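Local atomic coordinates of haloacid dehalogenase (Pseudomonas aeruginosa, PDB entry 3UMC), a protein that probably hydrolyses the carbon-halogen bond of L-2-haloacids, as a haloacid dehalogenase of the HAD-like hydrolase superfamily. Residues L33-F44 against F115-T125. Sequence-based numbering, arbitrary orientation.
Sequences LVDWRSSLIEQF and FWHRLRPWPDT
Leu-33 O takes two donors, Thr-125 OG1 at 2.6 Å on an in-plane lone pair and Trp-122 N from a position tilted out of the carbonyl plane. Two residues on, Asp-35 N gives a nearly straight bond to Arg-120 O (2.8 Å). Ser-39 OG accepts from Arg-120 N (2.9 Å) and donates to Asp-35 O, so one hydroxyl links strand 120-121 to the start of helix 36-50. The extended Gln-43 chain sends NE2 to Phe-115 O (2.9 Å), while a second bond to Ser-39 O fixes the amide's rotation; OE1 receives a weak bond from Arg-118 NH2. Glu-42 OE1 comes to the edge of the Arg-120 guanidinium in a long salt bridge (3.3 Å to NH2) whose hydrogen bonds are weak. Asp-35, the helix N-cap, lays CB over the Trp-122 six-membered ring; with CG anti to the backbone N (chi1 -180°), its carboxylate plane lies within 11° of the ring plane. Leu-40 CD2 sits over Trp-116, 3.5 Å from the six-membered ring centroid, and CD1 reaches Leu-119 CD2. Gln-43 CB covers one face of Phe-115, whose ring edge points at the Phe-44 face in a T-shaped stack (81°). Pair 34-35/120-121 joins both ends of a mostly helical insertion, consistent with a HAD core-cap hinge.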
loop_
_atom_site.group_PDB
_atom_site.type_symbol
_atom_site.label_atom_id
_atom_site.label_comp_id
_atom_site.label_asym_id
_atom_site.label_seq_id
_atom_site.Cartn_x
_atom_site.Cartn_y
_atom_site.Cartn_z
ATOM N N LEU A 33 4.994 -16.865 1.334
ATOM C CA LEU A 33 3.977 -16.659 2.345
ATOM C C LEU A 33 2.741 -17.520 2.087
ATOM O O LEU A 33 2.072 -17.861 3.038
ATOM C CB LEU A 33 3.577 -15.185 2.323
ATOM C CG LEU A 33 4.652 -14.111 2.718
ATOM C CD1 LEU A 33 4.011 -12.709 2.838
ATOM C CD2 LEU A 33 5.292 -14.381 4.039
ATOM N N VAL A 34 2.425 -17.846 0.819
ATOM C CA VAL A 34 1.185 -18.572 0.465
ATOM C C VAL A 34 1.479 -19.727 -0.464
ATOM O O VAL A 34 2.414 -19.707 -1.283
ATOM C CB VAL A 34 0.110 -17.653 -0.209
ATOM C CG1 VAL A 34 -0.378 -16.520 0.773
ATOM C CG2 VAL A 34 0.649 -17.078 -1.509
ATOM N N ASP A 35 0.711 -20.781 -0.286
ATOM C CA ASP A 35 0.876 -22.025 -1.037
ATOM C C ASP A 35 -0.036 -21.969 -2.224
ATOM O O ASP A 35 -1.190 -22.425 -2.164
ATOM C CB ASP A 35 0.502 -23.191 -0.124
ATOM C CG ASP A 35 0.634 -24.570 -0.783
ATOM O OD1 ASP A 35 1.052 -24.705 -1.977
ATOM O OD2 ASP A 35 0.261 -25.487 -0.030
ATOM N N TRP A 36 0.481 -21.465 -3.335
ATOM C CA TRP A 36 -0.317 -21.276 -4.520
ATOM C C TRP A 36 -0.711 -22.647 -5.126
ATOM O O TRP A 36 -1.822 -22.835 -5.570
ATOM C CB TRP A 36 0.417 -20.367 -5.528
ATOM C CG TRP A 36 1.755 -20.796 -5.851
ATOM C CD1 TRP A 36 2.941 -20.433 -5.207
ATOM C CD2 TRP A 36 2.120 -21.730 -6.874
ATOM N NE1 TRP A 36 4.017 -21.090 -5.790
ATOM C CE2 TRP A 36 3.538 -21.902 -6.800
ATOM C CE3 TRP A 36 1.385 -22.478 -7.818
ATOM C CZ2 TRP A 36 4.218 -22.778 -7.637
ATOM C CZ3 TRP A 36 2.063 -23.342 -8.669
ATOM C CH2 TRP A 36 3.466 -23.494 -8.568
ATOM N N ARG A 37 0.214 -23.596 -5.126
ATOM C CA ARG A 37 0.009 -24.842 -5.821
ATOM C C ARG A 37 -1.176 -25.620 -5.233
ATOM O O ARG A 37 -2.092 -26.032 -6.014
ATOM C CB ARG A 37 1.287 -25.666 -5.771
ATOM C CG ARG A 37 1.180 -27.013 -6.420
ATOM C CD ARG A 37 2.524 -27.657 -6.553
ATOM N NE ARG A 37 2.477 -28.775 -7.497
ATOM C CZ ARG A 37 2.144 -30.020 -7.170
ATOM N NH1 ARG A 37 1.806 -30.338 -5.938
ATOM N NH2 ARG A 37 2.150 -30.960 -8.105
ATOM N N SER A 38 -1.188 -25.813 -3.906
ATOM C CA SER A 38 -2.349 -26.464 -3.254
ATOM C C SER A 38 -3.674 -25.741 -3.532
ATOM O O SER A 38 -4.734 -26.391 -3.755
ATOM C CB SER A 38 -2.239 -26.577 -1.723
ATOM O OG SER A 38 -1.167 -27.395 -1.314
ATOM N N SER A 39 -3.642 -24.404 -3.455
ATOM C CA SER A 39 -4.854 -23.612 -3.638
ATOM C C SER A 39 -5.359 -23.704 -5.074
ATOM O O SER A 39 -6.571 -23.723 -5.304
ATOM C CB SER A 39 -4.603 -22.143 -3.266
ATOM O OG SER A 39 -4.263 -22.053 -1.893
ATOM N N LEU A 40 -4.476 -23.705 -6.046
ATOM C CA LEU A 40 -4.951 -23.815 -7.382
ATOM C C LEU A 40 -5.510 -25.245 -7.576
ATOM O O LEU A 40 -6.589 -25.409 -8.117
ATOM C CB LEU A 40 -3.870 -23.481 -8.415
ATOM C CG LEU A 40 -3.899 -22.018 -8.892
ATOM C CD1 LEU A 40 -3.743 -20.968 -7.730
ATOM C CD2 LEU A 40 -2.860 -21.794 -9.921
ATOM N N ILE A 41 -4.797 -26.271 -7.134
ATOM C CA ILE A 41 -5.259 -27.646 -7.338
ATOM C C ILE A 41 -6.668 -27.784 -6.807
ATOM O O ILE A 41 -7.573 -28.263 -7.506
ATOM C CB ILE A 41 -4.335 -28.690 -6.671
ATOM C CG1 ILE A 41 -3.064 -28.769 -7.449
ATOM C CG2 ILE A 41 -4.947 -30.085 -6.641
ATOM C CD1 ILE A 41 -2.025 -29.510 -6.743
ATOM N N GLU A 42 -6.842 -27.334 -5.579
ATOM C CA GLU A 42 -8.115 -27.376 -4.917
ATOM C C GLU A 42 -9.236 -26.696 -5.716
ATOM O O GLU A 42 -10.366 -27.187 -5.748
ATOM C CB GLU A 42 -7.950 -26.699 -3.577
ATOM C CG GLU A 42 -9.089 -26.897 -2.585
ATOM C CD GLU A 42 -8.605 -26.898 -1.119
ATOM O OE1 GLU A 42 -7.364 -27.076 -0.877
ATOM O OE2 GLU A 42 -9.484 -26.748 -0.219
ATOM N N GLN A 43 -8.923 -25.587 -6.379
ATOM C CA GLN A 43 -9.937 -24.815 -7.025
ATOM C C GLN A 43 -10.317 -25.514 -8.356
ATOM O O GLN A 43 -11.475 -25.536 -8.749
ATOM C CB GLN A 43 -9.456 -23.368 -7.229
ATOM C CG GLN A 43 -9.555 -22.522 -5.950
ATOM C CD GLN A 43 -9.041 -21.094 -6.148
ATOM O OE1 GLN A 43 -9.816 -20.136 -6.239
ATOM N NE2 GLN A 43 -7.759 -20.963 -6.254
ATOM N N PHE A 44 -9.321 -26.043 -9.041
ATOM C CA PHE A 44 -9.557 -26.899 -10.191
ATOM C C PHE A 44 -10.475 -28.110 -9.927
ATOM O O PHE A 44 -11.265 -28.438 -10.798
ATOM C CB PHE A 44 -8.255 -27.394 -10.790
ATOM C CG PHE A 44 -7.612 -26.414 -11.691
ATOM C CD1 PHE A 44 -8.223 -26.046 -12.869
ATOM C CD2 PHE A 44 -6.383 -25.823 -11.354
ATOM C CE1 PHE A 44 -7.638 -25.112 -13.722
ATOM C CE2 PHE A 44 -5.785 -24.906 -12.202
ATOM C CZ PHE A 44 -6.428 -24.541 -13.388
ATOM N N PHE A 115 -8.233 -17.619 -9.842
ATOM C CA PHE A 115 -7.777 -18.649 -8.907
ATOM C C PHE A 115 -6.574 -18.186 -8.100
ATOM O O PHE A 115 -6.457 -18.476 -6.931
ATOM C CB PHE A 115 -7.352 -19.888 -9.697
ATOM C CG PHE A 115 -8.487 -20.805 -10.067
ATOM C CD1 PHE A 115 -9.823 -20.438 -9.888
ATOM C CD2 PHE A 115 -8.213 -22.077 -10.597
ATOM C CE1 PHE A 115 -10.857 -21.316 -10.224
ATOM C CE2 PHE A 115 -9.276 -22.965 -10.945
ATOM C CZ PHE A 115 -10.569 -22.570 -10.742
ATOM N N TRP A 116 -5.699 -17.471 -8.777
ATOM C CA TRP A 116 -4.513 -16.922 -8.169
ATOM C C TRP A 116 -4.814 -15.825 -7.185
ATOM O O TRP A 116 -3.895 -15.334 -6.624
ATOM C CB TRP A 116 -3.657 -16.328 -9.220
ATOM C CG TRP A 116 -3.119 -17.282 -10.122
ATOM C CD1 TRP A 116 -3.561 -17.548 -11.378
ATOM C CD2 TRP A 116 -1.935 -18.043 -9.935
ATOM N NE1 TRP A 116 -2.736 -18.458 -11.980
ATOM C CE2 TRP A 116 -1.730 -18.787 -11.110
ATOM C CE3 TRP A 116 -1.027 -18.178 -8.880
ATOM C CZ2 TRP A 116 -0.664 -19.687 -11.262
ATOM C CZ3 TRP A 116 0.052 -19.049 -9.037
ATOM C CH2 TRP A 116 0.213 -19.802 -10.222
ATOM N N HIS A 117 -6.078 -15.478 -6.956
ATOM C CA HIS A 117 -6.440 -14.368 -6.133
ATOM C C HIS A 117 -6.850 -14.844 -4.764
ATOM O O HIS A 117 -7.018 -14.049 -3.839
ATOM C CB HIS A 117 -7.585 -13.585 -6.810
ATOM C CG HIS A 117 -7.167 -12.804 -8.036
ATOM N ND1 HIS A 117 -7.482 -11.471 -8.199
ATOM C CD2 HIS A 117 -6.484 -13.162 -9.145
ATOM C CE1 HIS A 117 -7.001 -11.038 -9.354
ATOM N NE2 HIS A 117 -6.387 -12.043 -9.951
ATOM N N ARG A 118 -6.945 -16.169 -4.597
ATOM C CA ARG A 118 -7.404 -16.742 -3.339
ATOM C C ARG A 118 -6.405 -17.805 -2.964
ATOM O O ARG A 118 -6.454 -18.905 -3.521
ATOM C CB ARG A 118 -8.791 -17.336 -3.542
ATOM C CG ARG A 118 -9.878 -16.245 -3.750
ATOM C CD ARG A 118 -11.332 -16.798 -3.850
ATOM N NE ARG A 118 -11.428 -17.623 -5.042
ATOM C CZ ARG A 118 -11.480 -17.159 -6.289
ATOM N NH1 ARG A 118 -11.484 -15.852 -6.555
ATOM N NH2 ARG A 118 -11.539 -18.017 -7.291
ATOM N N LEU A 119 -5.450 -17.495 -2.071
ATOM C CA LEU A 119 -4.379 -18.450 -1.822
ATOM C C LEU A 119 -4.155 -18.662 -0.362
ATOM O O LEU A 119 -4.055 -17.697 0.373
ATOM C CB LEU A 119 -3.062 -18.018 -2.487
ATOM C CG LEU A 119 -3.183 -17.565 -3.901
ATOM C CD1 LEU A 119 -1.976 -16.829 -4.264
ATOM C CD2 LEU A 119 -3.466 -18.761 -4.923
ATOM N N ARG A 120 -3.957 -19.930 0.028
ATOM C CA ARG A 120 -3.859 -20.292 1.383
ATOM C C ARG A 120 -2.476 -19.906 1.930
ATOM O O ARG A 120 -1.474 -20.251 1.361
ATOM C CB ARG A 120 -4.070 -21.801 1.541
ATOM C CG ARG A 120 -3.897 -22.318 3.005
ATOM C CD ARG A 120 -4.161 -23.932 3.184
ATOM N NE ARG A 120 -5.574 -24.187 2.906
ATOM C CZ ARG A 120 -6.081 -24.654 1.754
ATOM N NH1 ARG A 120 -7.409 -24.744 1.634
ATOM N NH2 ARG A 120 -5.290 -25.046 0.733
ATOM N N PRO A 121 -2.458 -19.270 3.080
ATOM C CA PRO A 121 -1.209 -18.999 3.800
ATOM C C PRO A 121 -0.548 -20.291 4.343
ATOM O O PRO A 121 -1.288 -21.152 4.815
ATOM C CB PRO A 121 -1.687 -18.136 4.957
ATOM C CG PRO A 121 -3.104 -18.494 5.188
ATOM C CD PRO A 121 -3.659 -18.876 3.868
ATOM N N TRP A 122 0.793 -20.395 4.375
ATOM C CA TRP A 122 1.418 -21.421 5.242
ATOM C C TRP A 122 1.015 -21.250 6.698
ATOM O O TRP A 122 0.652 -20.145 7.102
ATOM C CB TRP A 122 2.941 -21.434 5.088
ATOM C CG TRP A 122 3.414 -21.594 3.631
ATOM C CD1 TRP A 122 3.980 -20.638 2.878
ATOM C CD2 TRP A 122 3.350 -22.749 2.816
ATOM N NE1 TRP A 122 4.289 -21.103 1.645
ATOM C CE2 TRP A 122 3.905 -22.408 1.568
ATOM C CE3 TRP A 122 2.891 -24.057 3.012
ATOM C CZ2 TRP A 122 4.011 -23.309 0.524
ATOM C CZ3 TRP A 122 2.996 -24.966 1.969
ATOM C CH2 TRP A 122 3.571 -24.586 0.745
ATOM N N PRO A 123 1.115 -22.324 7.536
ATOM C CA PRO A 123 0.663 -22.285 8.938
ATOM C C PRO A 123 1.262 -21.214 9.805
ATOM O O PRO A 123 0.628 -20.764 10.793
ATOM C CB PRO A 123 1.118 -23.640 9.488
ATOM C CG PRO A 123 1.044 -24.576 8.268
ATOM C CD PRO A 123 1.505 -23.694 7.123
ATOM N N ASP A 124 2.469 -20.761 9.430
ATOM C CA ASP A 124 3.178 -19.752 10.163
ATOM C C ASP A 124 2.931 -18.326 9.664
ATOM O O ASP A 124 3.327 -17.349 10.303
ATOM C CB ASP A 124 4.689 -20.018 10.101
ATOM C CG ASP A 124 5.248 -20.017 8.656
ATOM O OD1 ASP A 124 5.029 -20.993 7.904
ATOM O OD2 ASP A 124 5.980 -19.096 8.293
ATOM N N THR A 125 2.385 -18.190 8.479
ATOM C CA THR A 125 2.467 -16.884 7.825
ATOM C C THR A 125 1.771 -15.792 8.628
ATOM O O THR A 125 2.379 -14.783 8.980
ATOM C CB THR A 125 1.891 -16.917 6.408
ATOM O OG1 THR A 125 2.761 -17.682 5.583
ATOM C CG2 THR A 125 1.703 -15.470 5.824
#